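Pentafunctional AROM polypeptide (Schizosaccharomyces pombe, PDB 5SWV) carries the dehydroquinate dehydratase and shikimate dehydrogenase parts of a fused shikimate-pathway enzyme, and probably converts 3-dehydroquinate to shikimate by dehydration and NADPH-dependent reduction. Local coordinates at residues A[209-214]-A[228-233]; A[358-363]-A[473-478]; A[385-390]-A[444-449]. All blocks are in the same frame, centred on the assembly; numbering follows the deposited sequence.

Interaction 1 (A[209-214]-A[228-233]); sequences LSRILN and KAAPGQ
Arg-211 reaches from helix 208-213 into the turn formed by Ala-230 to Gln-233. The fold is the TIM barrel of the type I dehydroquinases, and the turn lies in the loop after the eighth barrel strand, 218-220. Such loops line the active-site end of a TIM barrel. Arg-211 leaves its helix with CG anti to the carbonyl carbon (chi1 -67°). The chain is then extended as far as NE, and a final twist sets the guanidinium across the turn. NH2 donates a nearly straight hydrogen bond to Pro-231 O (3.1 Å, 164°). The oxygen lies in the guanidinium plane, but NH2 sits well above the Pro-231 carbonyl plane. Arg-211 NE is also close to Gly-232 O, at 3.0 Å, but the angle is too poor for a hydrogen bond. One face of the guanidinium rests on the backbone of Gln-233, whose CA is 3.6 Å from CZ of Arg-211. Ala-230 CB meets the guanidinium edge at 4.0 Å from NH2. The turn is type II, and Gly-232 takes its positive-phi position. Gln-233 is extended beyond CG, and its NE2 is held by Thr-16 OG1. Its OE1 closes the loop from within: it accepts from Ala-229 N at 2.7 Å, in the carbonyl plane.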
ATOM      1  N   LEU A 209       1.139  -9.807 -24.885  1.00 34.86           N
ATOM      2  CA  LEU A 209       2.124  -8.737 -25.096  1.00 35.33           C
ATOM      3  C   LEU A 209       1.551  -7.333 -24.768  1.00 35.66           C
ATOM      4  O   LEU A 209       2.224  -6.525 -24.105  1.00 36.11           O
ATOM      5  CB  LEU A 209       2.653  -8.743 -26.538  1.00 35.40           C
ATOM      6  CG  LEU A 209       3.680  -7.657 -26.888  1.00 35.74           C
ATOM      7  CD1 LEU A 209       4.924  -7.709 -26.016  1.00 35.44           C
ATOM      8  CD2 LEU A 209       4.074  -7.754 -28.345  1.00 36.71           C
ATOM      9  N   SER A 210       0.334  -7.039 -25.234  1.00 34.98           N
ATOM     10  CA  SER A 210      -0.221  -5.704 -25.073  1.00 34.71           C
ATOM     11  C   SER A 210      -0.488  -5.372 -23.603  1.00 34.25           C
ATOM     12  O   SER A 210      -0.352  -4.229 -23.210  1.00 34.66           O
ATOM     13  CB  SER A 210      -1.498  -5.527 -25.894  1.00 35.08           C
ATOM     14  OG  SER A 210      -2.580  -6.297 -25.369  1.00 34.84           O
ATOM     15  N   ARG A 211      -0.871  -6.365 -22.800  1.00 34.40           N
ATOM     16  CA  ARG A 211      -1.044  -6.180 -21.339  1.00 34.36           C
ATOM     17  C   ARG A 211       0.277  -5.793 -20.685  1.00 34.76           C
ATOM     18  O   ARG A 211       0.337  -4.879 -19.858  1.00 35.79           O
ATOM     19  CB  ARG A 211      -1.535  -7.463 -20.651  1.00 33.95           C
ATOM     20  CG  ARG A 211      -2.947  -7.915 -21.001  1.00 33.93           C
ATOM     21  CD  ARG A 211      -3.199  -9.261 -20.358  1.00 34.28           C
ATOM     22  NE  ARG A 211      -4.538  -9.806 -20.567  1.00 34.64           N
ATOM     23  CZ  ARG A 211      -5.639  -9.433 -19.921  1.00 34.74           C
ATOM     24  NH1 ARG A 211      -5.615  -8.453 -19.019  1.00 35.68           N
ATOM     25  NH2 ARG A 211      -6.788 -10.041 -20.197  1.00 34.81           N
ATOM     26  N   ILE A 212       1.328  -6.502 -21.081  1.00 34.72           N
ATOM     27  CA  ILE A 212       2.675  -6.288 -20.585  1.00 34.26           C
ATOM     28  C   ILE A 212       3.164  -4.871 -20.893  1.00 34.44           C
ATOM     29  O   ILE A 212       3.758  -4.234 -20.026  1.00 33.82           O
ATOM     30  CB  ILE A 212       3.605  -7.380 -21.151  1.00 34.43           C
ATOM     31  CG1 ILE A 212       3.300  -8.719 -20.465  1.00 34.13           C
ATOM     32  CG2 ILE A 212       5.077  -7.018 -21.003  1.00 35.18           C
ATOM     33  CD1 ILE A 212       3.676  -9.929 -21.296  1.00 34.32           C
ATOM     34  N   LEU A 213       2.882  -4.386 -22.103  1.00 35.00           N
ATOM     35  CA  LEU A 213       3.254  -3.021 -22.535  1.00 35.55           C
ATOM     36  C   LEU A 213       2.350  -1.885 -22.031  1.00 36.44           C
ATOM     37  O   LEU A 213       2.762  -0.713 -22.044  1.00 36.85           O
ATOM     38  CB  LEU A 213       3.302  -2.942 -24.069  1.00 35.42           C
ATOM     39  CG  LEU A 213       4.298  -3.867 -24.776  1.00 35.42           C
ATOM     40  CD1 LEU A 213       4.214  -3.689 -26.290  1.00 35.60           C
ATOM     41  CD2 LEU A 213       5.713  -3.639 -24.273  1.00 35.13           C
ATOM     42  N   ASN A 214       1.124  -2.206 -21.624  1.00 37.08           N
ATOM     43  CA  ASN A 214       0.235  -1.207 -21.041  1.00 37.88           C
ATOM     44  C   ASN A 214       0.681  -0.808 -19.627  1.00 38.79           C
ATOM     45  O   ASN A 214       0.515  -1.562 -18.678  1.00 39.39           O
ATOM     46  CB  ASN A 214      -1.188  -1.731 -21.018  1.00 37.52           C
ATOM     47  CG  ASN A 214      -2.152  -0.738 -20.405  1.00 37.14           C
ATOM     48  OD1 ASN A 214      -2.490   0.251 -21.017  1.00 36.33           O
ATOM     49  ND2 ASN A 214      -2.577  -0.994 -19.180  1.00 37.75           N
ATOM     50  N   LYS A 228      -9.619 -16.085 -13.746  1.00 38.99           N
ATOM     51  CA  LYS A 228      -9.208 -14.875 -14.446  1.00 38.60           C
ATOM     52  C   LYS A 228     -10.445 -14.108 -14.825  1.00 38.25           C
ATOM     53  O   LYS A 228     -11.479 -14.698 -15.146  1.00 39.16           O
ATOM     54  CB  LYS A 228      -8.444 -15.187 -15.723  1.00 39.54           C
ATOM     55  CG  LYS A 228      -7.119 -15.881 -15.492  1.00 40.64           C
ATOM     56  CD  LYS A 228      -6.469 -16.288 -16.801  1.00 41.50           C
ATOM     57  CE  LYS A 228      -5.341 -17.262 -16.534  1.00 42.38           C
ATOM     58  NZ  LYS A 228      -4.623 -17.552 -17.800  1.00 43.77           N
ATOM     59  N   ALA A 229     -10.331 -12.788 -14.790  1.00 37.21           N
ATOM     60  CA  ALA A 229     -11.412 -11.918 -15.234  1.00 36.38           C
ATOM     61  C   ALA A 229     -11.591 -11.974 -16.746  1.00 35.03           C
ATOM     62  O   ALA A 229     -12.697 -11.831 -17.239  1.00 34.92           O
ATOM     63  CB  ALA A 229     -11.156 -10.486 -14.788  1.00 36.32           C
ATOM     64  N   ALA A 230     -10.501 -12.148 -17.477  1.00 34.30           N
ATOM     65  CA  ALA A 230     -10.572 -12.266 -18.925  1.00 34.07           C
ATOM     66  C   ALA A 230      -9.390 -13.075 -19.485  1.00 33.63           C
ATOM     67  O   ALA A 230      -8.350 -13.170 -18.837  1.00 32.23           O
ATOM     68  CB  ALA A 230     -10.625 -10.877 -19.545  1.00 33.69           C
ATOM     69  N   PRO A 231      -9.556 -13.662 -20.690  1.00 34.24           N
ATOM     70  CA  PRO A 231      -8.492 -14.475 -21.274  1.00 34.11           C
ATOM     71  C   PRO A 231      -7.202 -13.689 -21.439  1.00 34.44           C
ATOM     72  O   PRO A 231      -7.216 -12.542 -21.926  1.00 34.01           O
ATOM     73  CB  PRO A 231      -9.044 -14.862 -22.652  1.00 34.06           C
ATOM     74  CG  PRO A 231     -10.510 -14.703 -22.560  1.00 34.24           C
ATOM     75  CD  PRO A 231     -10.716 -13.563 -21.603  1.00 34.55           C
ATOM     76  N   GLY A 232      -6.104 -14.305 -21.024  1.00 34.60           N
ATOM     77  CA  GLY A 232      -4.794 -13.719 -21.194  1.00 35.16           C
ATOM     78  C   GLY A 232      -4.313 -12.974 -19.981  1.00 35.52           C
ATOM     79  O   GLY A 232      -3.207 -12.467 -19.977  1.00 36.16           O
ATOM     80  N   GLN A 233      -5.119 -12.915 -18.934  1.00 35.92           N
ATOM     81  CA  GLN A 233      -4.763 -12.125 -17.772  1.00 35.81           C
ATOM     82  C   GLN A 233      -3.605 -12.749 -17.026  1.00 35.11           C
ATOM     83  O   GLN A 233      -3.541 -13.967 -16.882  1.00 35.33           O
ATOM     84  CB  GLN A 233      -5.946 -12.018 -16.841  1.00 36.77           C
ATOM     85  CG  GLN A 233      -5.740 -11.049 -15.694  1.00 37.50           C
ATOM     86  CD  GLN A 233      -7.004 -10.879 -14.879  1.00 37.94           C
ATOM     87  OE1 GLN A 233      -7.866 -11.772 -14.844  1.00 37.25           O
ATOM     88  NE2 GLN A 233      -7.128  -9.726 -14.216  1.00 38.29           N
TER

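Interaction 2 (A[358-363]-A[473-478])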
ATOM      1  N   TYR A 358       4.109   2.472  12.703  1.00 30.16           N
ATOM      2  CA  TYR A 358       2.837   2.791  12.110  1.00 30.12           C
ATOM      3  C   TYR A 358       2.170   1.599  11.447  1.00 30.52           C
ATOM      4  O   TYR A 358       1.036   1.270  11.770  1.00 30.29           O
ATOM      5  CB  TYR A 358       3.001   3.920  11.090  1.00 30.27           C
ATOM      6  CG  TYR A 358       1.696   4.346  10.493  1.00 30.38           C
ATOM      7  CD1 TYR A 358       1.207   3.725   9.355  1.00 30.63           C
ATOM      8  CD2 TYR A 358       0.921   5.339  11.091  1.00 30.33           C
ATOM      9  CE1 TYR A 358      -0.016   4.092   8.812  1.00 31.40           C
ATOM     10  CE2 TYR A 358      -0.295   5.726  10.554  1.00 30.54           C
ATOM     11  CZ  TYR A 358      -0.764   5.095   9.417  1.00 31.30           C
ATOM     12  OH  TYR A 358      -1.965   5.436   8.864  1.00 31.63           O
ATOM     13  N   ASP A 359       2.877   0.958  10.519  1.00 31.42           N
ATOM     14  CA  ASP A 359       2.306  -0.131   9.711  1.00 31.96           C
ATOM     15  C   ASP A 359       1.962  -1.369  10.546  1.00 32.76           C
ATOM     16  O   ASP A 359       1.079  -2.157  10.167  1.00 33.51           O
ATOM     17  CB  ASP A 359       3.265  -0.595   8.605  1.00 32.29           C
ATOM     18  CG  ASP A 359       3.565   0.467   7.548  1.00 32.55           C
ATOM     19  OD1 ASP A 359       3.040   1.604   7.579  1.00 32.52           O
ATOM     20  OD2 ASP A 359       4.360   0.133   6.645  1.00 32.81           O
ATOM     21  N   THR A 360       2.687  -1.574  11.644  1.00 32.91           N
ATOM     22  CA  THR A 360       2.416  -2.702  12.530  1.00 33.41           C
ATOM     23  C   THR A 360       1.044  -2.524  13.186  1.00 34.94           C
ATOM     24  O   THR A 360       0.232  -3.436  13.159  1.00 35.45           O
ATOM     25  CB  THR A 360       3.527  -2.857  13.579  1.00 32.77           C
ATOM     26  OG1 THR A 360       4.752  -3.142  12.913  1.00 32.07           O
ATOM     27  CG2 THR A 360       3.224  -3.978  14.542  1.00 33.05           C
ATOM     28  N   PHE A 361       0.795  -1.341  13.747  1.00 36.47           N
ATOM     29  CA  PHE A 361      -0.511  -0.992  14.301  1.00 37.31           C
ATOM     30  C   PHE A 361      -1.597  -1.026  13.236  1.00 38.05           C
ATOM     31  O   PHE A 361      -2.652  -1.625  13.442  1.00 37.49           O
ATOM     32  CB  PHE A 361      -0.476   0.391  14.980  1.00 37.61           C
ATOM     33  CG  PHE A 361       0.114   0.367  16.367  1.00 37.98           C
ATOM     34  CD1 PHE A 361      -0.618  -0.119  17.442  1.00 37.85           C
ATOM     35  CD2 PHE A 361       1.396   0.836  16.604  1.00 38.57           C
ATOM     36  CE1 PHE A 361      -0.077  -0.155  18.714  1.00 37.81           C
ATOM     37  CE2 PHE A 361       1.939   0.812  17.886  1.00 38.49           C
ATOM     38  CZ  PHE A 361       1.203   0.309  18.937  1.00 38.09           C
ATOM     39  N   ALA A 362      -1.330  -0.411  12.091  1.00 39.81           N
ATOM     40  CA  ALA A 362      -2.305  -0.390  10.993  1.00 42.09           C
ATOM     41  C   ALA A 362      -2.861  -1.790  10.687  1.00 45.02           C
ATOM     42  O   ALA A 362      -4.070  -1.942  10.522  1.00 46.09           O
ATOM     43  CB  ALA A 362      -1.700   0.230   9.744  1.00 41.70           C
ATOM     44  N   ASN A 363      -1.981  -2.795  10.664  1.00 47.31           N
ATOM     45  CA  ASN A 363      -2.369  -4.187  10.397  1.00 50.09           C
ATOM     46  C   ASN A 363      -2.892  -4.957  11.601  1.00 49.66           C
ATOM     47  O   ASN A 363      -3.749  -5.826  11.443  1.00 50.12           O
ATOM     48  CB  ASN A 363      -1.207  -4.973   9.751  1.00 52.37           C
ATOM     49  CG  ASN A 363      -1.034  -4.639   8.276  1.00 53.76           C
ATOM     50  OD1 ASN A 363      -1.553  -5.347   7.397  1.00 55.87           O
ATOM     51  ND2 ASN A 363      -0.340  -3.533   7.996  1.00 53.40           N
ATOM     52  N   VAL A 473      -3.527  -2.858  21.405  1.00 42.76           N
ATOM     53  CA  VAL A 473      -2.278  -3.454  20.889  1.00 42.04           C
ATOM     54  C   VAL A 473      -1.059  -2.911  21.630  1.00 41.56           C
ATOM     55  O   VAL A 473      -0.947  -1.705  21.856  1.00 40.68           O
ATOM     56  CB  VAL A 473      -2.099  -3.214  19.366  1.00 41.67           C
ATOM     57  CG1 VAL A 473      -0.787  -3.808  18.851  1.00 41.15           C
ATOM     58  CG2 VAL A 473      -3.283  -3.769  18.586  1.00 41.91           C
ATOM     59  N   PHE A 474      -0.167  -3.827  22.002  1.00 41.64           N
ATOM     60  CA  PHE A 474       1.116  -3.518  22.623  1.00 41.95           C
ATOM     61  C   PHE A 474       2.223  -3.871  21.653  1.00 41.47           C
ATOM     62  O   PHE A 474       2.227  -4.975  21.108  1.00 41.35           O
ATOM     63  CB  PHE A 474       1.283  -4.362  23.871  1.00 43.11           C
ATOM     64  CG  PHE A 474       2.639  -4.255  24.492  1.00 44.67           C
ATOM     65  CD1 PHE A 474       2.911  -3.266  25.430  1.00 46.11           C
ATOM     66  CD2 PHE A 474       3.646  -5.143  24.155  1.00 45.41           C
ATOM     67  CE1 PHE A 474       4.167  -3.159  26.011  1.00 46.13           C
ATOM     68  CE2 PHE A 474       4.904  -5.041  24.732  1.00 45.67           C
ATOM     69  CZ  PHE A 474       5.167  -4.046  25.654  1.00 45.81           C
ATOM     70  N   LEU A 475       3.169  -2.956  21.459  1.00 41.14           N
ATOM     71  CA  LEU A 475       4.334  -3.203  20.599  1.00 41.64           C
ATOM     72  C   LEU A 475       5.634  -2.968  21.358  1.00 43.05           C
ATOM     73  O   LEU A 475       5.825  -1.911  21.938  1.00 44.02           O
ATOM     74  CB  LEU A 475       4.293  -2.281  19.380  1.00 40.53           C
ATOM     75  CG  LEU A 475       5.527  -2.252  18.473  1.00 39.62           C
ATOM     76  CD1 LEU A 475       5.784  -3.612  17.862  1.00 39.75           C
ATOM     77  CD2 LEU A 475       5.335  -1.222  17.382  1.00 39.33           C
ATOM     78  N   ASP A 476       6.541  -3.933  21.334  1.00 44.65           N
ATOM     79  CA  ASP A 476       7.871  -3.733  21.890  1.00 46.71           C
ATOM     80  C   ASP A 476       8.827  -3.645  20.727  1.00 47.00           C
ATOM     81  O   ASP A 476       8.829  -4.531  19.891  1.00 48.52           O
ATOM     82  CB  ASP A 476       8.253  -4.905  22.793  1.00 48.37           C
ATOM     83  CG  ASP A 476       9.448  -4.605  23.679  1.00 49.90           C
ATOM     84  OD1 ASP A 476      10.388  -3.924  23.220  1.00 51.04           O
ATOM     85  OD2 ASP A 476       9.457  -5.076  24.837  1.00 51.91           O
ATOM     86  N   MET A 477       9.641  -2.596  20.683  1.00 47.68           N
ATOM     87  CA  MET A 477      10.605  -2.401  19.601  1.00 48.28           C
ATOM     88  C   MET A 477      11.891  -3.196  19.720  1.00 51.47           C
ATOM     89  O   MET A 477      12.663  -3.226  18.766  1.00 52.28           O
ATOM     90  CB  MET A 477      10.957  -0.929  19.463  1.00 47.06           C
ATOM     91  CG  MET A 477       9.781  -0.090  19.028  1.00 46.68           C
ATOM     92  SD  MET A 477       9.161  -0.637  17.437  1.00 45.93           S
ATOM     93  CE  MET A 477      10.480  -0.092  16.344  1.00 45.55           C
ATOM     94  N   ALA A 478      12.131  -3.841  20.856  1.00 56.17           N
ATOM     95  CA  ALA A 478      13.292  -4.725  20.986  1.00 61.79           C
ATOM     96  C   ALA A 478      12.992  -6.167  20.526  1.00 66.56           C
ATOM     97  O   ALA A 478      11.869  -6.691  20.687  1.00 66.02           O
ATOM     98  CB  ALA A 478      13.809  -4.707  22.416  1.00 62.76           C
TER
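The ring of Phe-361 presents an edge to strand 472-476. Val-473 O lies near the ring plane, 3.6 Å from CE1 of Phe-361. Leu-475 approaches the same ring obliquely, with its CD2 4.0 Å from CE2 of Phe-361. Neither segment places an atom squarely over a ring face. This is helix-on-sheet packing in a Rossmann-like domain, the probable nucleotide-binding half of shikimate dehydrogenase. The axes of helix segment 358-363 and strand 473-476 run roughly antiparallel (152°) and come within 9.8 Å. Phe-361 does not start out straight at the strand. Its CG stands anti to the carbonyl carbon (chi1 -80°), and the end of the ring comes nearer than its base. The ring and the Val-473 side chain pass alongside one another, pointing opposite ways, and CG1 of Val-473 meets Phe-361 CE1 at 3.7 Å. Ala-442 and Val-444 of the neighbouring strand also touch this ring. Leu-475, the next residue to face the helix, splits its two methyls. CD2 goes to the phenyl ring, while CD1 meets the methyl CG2 of Thr-360 at 4.2 Å. The hydroxyl of Thr-360 is bonded within its own helix, to Gly-356 O. Past these apolar contacts the strand ends in an Asx turn, where Ala-478 N donates to Asp-476 OD1 at 2.9 Å and 167°.

Interaction 3 (A[385-390]-A[444-449]); sequences RAAIYS and VSTIPA
Ala-387 and Val-444 meet through a methyl group each. CB of Ala-387 lies 4.1 Å from CG1 of Val-444, and both residues are buried. This is the tighter part of a small contact that covers just 86 Å² in all. Val-444 points CG1 at the helix by holding it anti to the backbone N (chi1 -169°). With a side chain of one carbon, Ala-387 lets the backbones come close, and its CA is 6.9 Å from that of Val-444. The fit loosens just past the end of the strand, at Thr-446. Thr-446 CG2 is 4.4 Å from the same Ala-387 CB, and the residue is less buried. The hydroxyl of Thr-446 turns to another partner, Ile-378 O, at the end of strand 374-378. Beyond it the chain leaves the helix: Ile-447 is partly exposed, and Pro-448 is open to solvent. One turn on in the helix, the buried Ser-390 turns its hydroxyl back on its own backbone: OG donates to Ala-386 O at 2.9 Å, from above the carbonyl plane. The same oxygen accepts Ser-390 N, so two donors grip one carbonyl. The setting is a Rossmann-like sheet, in which strand 440-445 lies beside strand 374-378. Helix 382-393 follows strand 374-378 after a glycine-rich turn, consistent with the dinucleotide-binding loop of this fold, and Thr-446 touches Thr-383 and Ser-384 at the start of that helix. Helix 353-364 packs beside helix 382-393, with Ile-357 against Ala-387, and the two helices share one face of the sheet.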
ATOM      1  N   ARG A 385      10.501   8.989  19.528  1.00 36.56           N
ATOM      2  CA  ARG A 385      10.001  10.123  18.750  1.00 37.99           C
ATOM      3  C   ARG A 385       9.192   9.660  17.559  1.00 36.52           C
ATOM      4  O   ARG A 385       8.138  10.229  17.275  1.00 35.89           O
ATOM      5  CB  ARG A 385      11.142  11.000  18.280  1.00 40.66           C
ATOM      6  CG  ARG A 385      12.023  11.432  19.438  1.00 44.13           C
ATOM      7  CD  ARG A 385      12.880  12.623  19.096  1.00 47.25           C
ATOM      8  NE  ARG A 385      13.653  12.403  17.873  1.00 49.56           N
ATOM      9  CZ  ARG A 385      14.553  13.261  17.400  1.00 52.22           C
ATOM     10  NH1 ARG A 385      14.824  14.399  18.073  1.00 52.21           N
ATOM     11  NH2 ARG A 385      15.197  12.967  16.259  1.00 52.33           N
ATOM     12  N   ALA A 386       9.692   8.633  16.866  1.00 35.15           N
ATOM     13  CA  ALA A 386       8.958   7.996  15.776  1.00 34.02           C
ATOM     14  C   ALA A 386       7.650   7.403  16.279  1.00 33.07           C
ATOM     15  O   ALA A 386       6.611   7.510  15.613  1.00 32.71           O
ATOM     16  CB  ALA A 386       9.801   6.918  15.136  1.00 34.39           C
ATOM     17  N   ALA A 387       7.702   6.808  17.464  1.00 32.35           N
ATOM     18  CA  ALA A 387       6.521   6.233  18.097  1.00 32.43           C
ATOM     19  C   ALA A 387       5.438   7.283  18.388  1.00 32.54           C
ATOM     20  O   ALA A 387       4.255   7.054  18.114  1.00 32.58           O
ATOM     21  CB  ALA A 387       6.915   5.503  19.369  1.00 32.71           C
ATOM     22  N   ILE A 388       5.843   8.432  18.924  1.00 32.43           N
ATOM     23  CA  ILE A 388       4.921   9.539  19.147  1.00 32.02           C
ATOM     24  C   ILE A 388       4.318  10.011  17.827  1.00 31.99           C
ATOM     25  O   ILE A 388       3.095  10.052  17.698  1.00 32.44           O
ATOM     26  CB  ILE A 388       5.596  10.680  19.911  1.00 32.21           C
ATOM     27  CG1 ILE A 388       5.796  10.235  21.345  1.00 32.76           C
ATOM     28  CG2 ILE A 388       4.755  11.956  19.891  1.00 32.18           C
ATOM     29  CD1 ILE A 388       6.707  11.145  22.127  1.00 33.70           C
ATOM     30  N   TYR A 389       5.155  10.335  16.843  1.00 31.89           N
ATOM     31  CA  TYR A 389       4.654  10.665  15.488  1.00 31.82           C
ATOM     32  C   TYR A 389       3.665   9.607  14.966  1.00 31.68           C
ATOM     33  O   TYR A 389       2.567   9.944  14.527  1.00 31.58           O
ATOM     34  CB  TYR A 389       5.810  10.863  14.499  1.00 31.42           C
ATOM     35  CG  TYR A 389       5.386  11.068  13.063  1.00 31.00           C
ATOM     36  CD1 TYR A 389       4.651  12.178  12.687  1.00 30.99           C
ATOM     37  CD2 TYR A 389       5.736  10.145  12.070  1.00 31.17           C
ATOM     38  CE1 TYR A 389       4.269  12.379  11.358  1.00 31.21           C
ATOM     39  CE2 TYR A 389       5.356  10.322  10.742  1.00 31.11           C
ATOM     40  CZ  TYR A 389       4.621  11.442  10.379  1.00 31.34           C
ATOM     41  OH  TYR A 389       4.244  11.611   9.056  1.00 30.69           O
ATOM     42  N   SER A 390       4.041   8.332  15.062  1.00 31.70           N
ATOM     43  CA  SER A 390       3.181   7.247  14.575  1.00 31.29           C
ATOM     44  C   SER A 390       1.846   7.235  15.308  1.00 31.26           C
ATOM     45  O   SER A 390       0.804   7.170  14.676  1.00 31.13           O
ATOM     46  CB  SER A 390       3.875   5.880  14.693  1.00 30.66           C
ATOM     47  OG  SER A 390       4.991   5.813  13.837  1.00 30.26           O
ATOM     48  N   VAL A 444       3.663   1.452  23.100  1.00 36.00           N
ATOM     49  CA  VAL A 444       4.954   1.164  22.467  1.00 35.64           C
ATOM     50  C   VAL A 444       6.064   1.291  23.507  1.00 36.25           C
ATOM     51  O   VAL A 444       6.225   2.353  24.106  1.00 36.70           O
ATOM     52  CB  VAL A 444       5.271   2.115  21.295  1.00 35.23           C
ATOM     53  CG1 VAL A 444       6.476   1.608  20.513  1.00 35.28           C
ATOM     54  CG2 VAL A 444       4.071   2.257  20.379  1.00 35.22           C
ATOM     55  N   SER A 445       6.814   0.212  23.740  1.00 36.56           N
ATOM     56  CA  SER A 445       8.022   0.291  24.551  1.00 36.40           C
ATOM     57  C   SER A 445       9.209   0.415  23.632  1.00 36.57           C
ATOM     58  O   SER A 445       9.410  -0.449  22.796  1.00 36.96           O
ATOM     59  CB  SER A 445       8.198  -0.945  25.401  1.00 36.72           C
ATOM     60  OG  SER A 445       9.464  -0.892  26.034  1.00 37.13           O
ATOM     61  N   THR A 446       9.991   1.479  23.789  1.00 37.14           N
ATOM     62  CA  THR A 446      11.217   1.687  23.007  1.00 37.61           C
ATOM     63  C   THR A 446      12.497   1.475  23.825  1.00 38.56           C
ATOM     64  O   THR A 446      13.593   1.711  23.342  1.00 39.79           O
ATOM     65  CB  THR A 446      11.231   3.104  22.426  1.00 37.11           C
ATOM     66  OG1 THR A 446      11.291   4.052  23.490  1.00 37.03           O
ATOM     67  CG2 THR A 446       9.972   3.361  21.640  1.00 37.20           C
ATOM     68  N   ILE A 447      12.365   1.025  25.062  1.00 39.82           N
ATOM     69  CA  ILE A 447      13.521   0.907  25.945  1.00 41.33           C
ATOM     70  C   ILE A 447      14.175  -0.469  25.744  1.00 43.15           C
ATOM     71  O   ILE A 447      13.569  -1.336  25.091  1.00 42.52           O
ATOM     72  CB  ILE A 447      13.139   1.209  27.418  1.00 40.93           C
ATOM     73  CG1 ILE A 447      12.289   0.089  28.034  1.00 41.26           C
ATOM     74  CG2 ILE A 447      12.428   2.554  27.494  1.00 40.39           C
ATOM     75  CD1 ILE A 447      11.777   0.412  29.421  1.00 41.34           C
ATOM     76  N   PRO A 448      15.411  -0.667  26.282  1.00 45.15           N
ATOM     77  CA  PRO A 448      16.084  -1.969  26.177  1.00 46.40           C
ATOM     78  C   PRO A 448      15.346  -3.069  26.950  1.00 49.06           C
ATOM     79  O   PRO A 448      14.745  -2.785  27.989  1.00 48.89           O
ATOM     80  CB  PRO A 448      17.465  -1.715  26.813  1.00 46.29           C
ATOM     81  CG  PRO A 448      17.621  -0.241  26.894  1.00 45.57           C
ATOM     82  CD  PRO A 448      16.228   0.281  27.068  1.00 45.18           C
ATOM     83  N   ALA A 449      15.404  -4.302  26.441  1.00 52.01           N
ATOM     84  CA  ALA A 449      14.679  -5.447  27.024  1.00 54.19           C
ATOM     85  C   ALA A 449      15.540  -6.369  27.885  1.00 55.63           C
ATOM     86  O   ALA A 449      15.007  -7.129  28.689  1.00 56.84           O
ATOM     87  CB  ALA A 449      14.018  -6.259  25.920  1.00 54.78           C
TER

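Overall arrangement
From the N terminus, interaction 1 comes first. It closes a short loop of 13 residues within the dehydroquinase barrel, between the helix after one strand and the loop after the next. The chain then finishes the barrel and builds the region matching the substrate-binding family of shikimate dehydrogenase before interaction 2 opens. That contact closes a long loop, joining 358-363 to 473-478 across 109 residues. Interaction 3 is nested inside it and closes a loop of 53 residues. Their centres are 10 Å apart, and strands 440-445 and 472-476 are neighbours in one parallel sheet, so these two contacts pin two helices to it. Interaction 1 lies apart, centred 38 Å from interaction 2 and 45 Å from interaction 3.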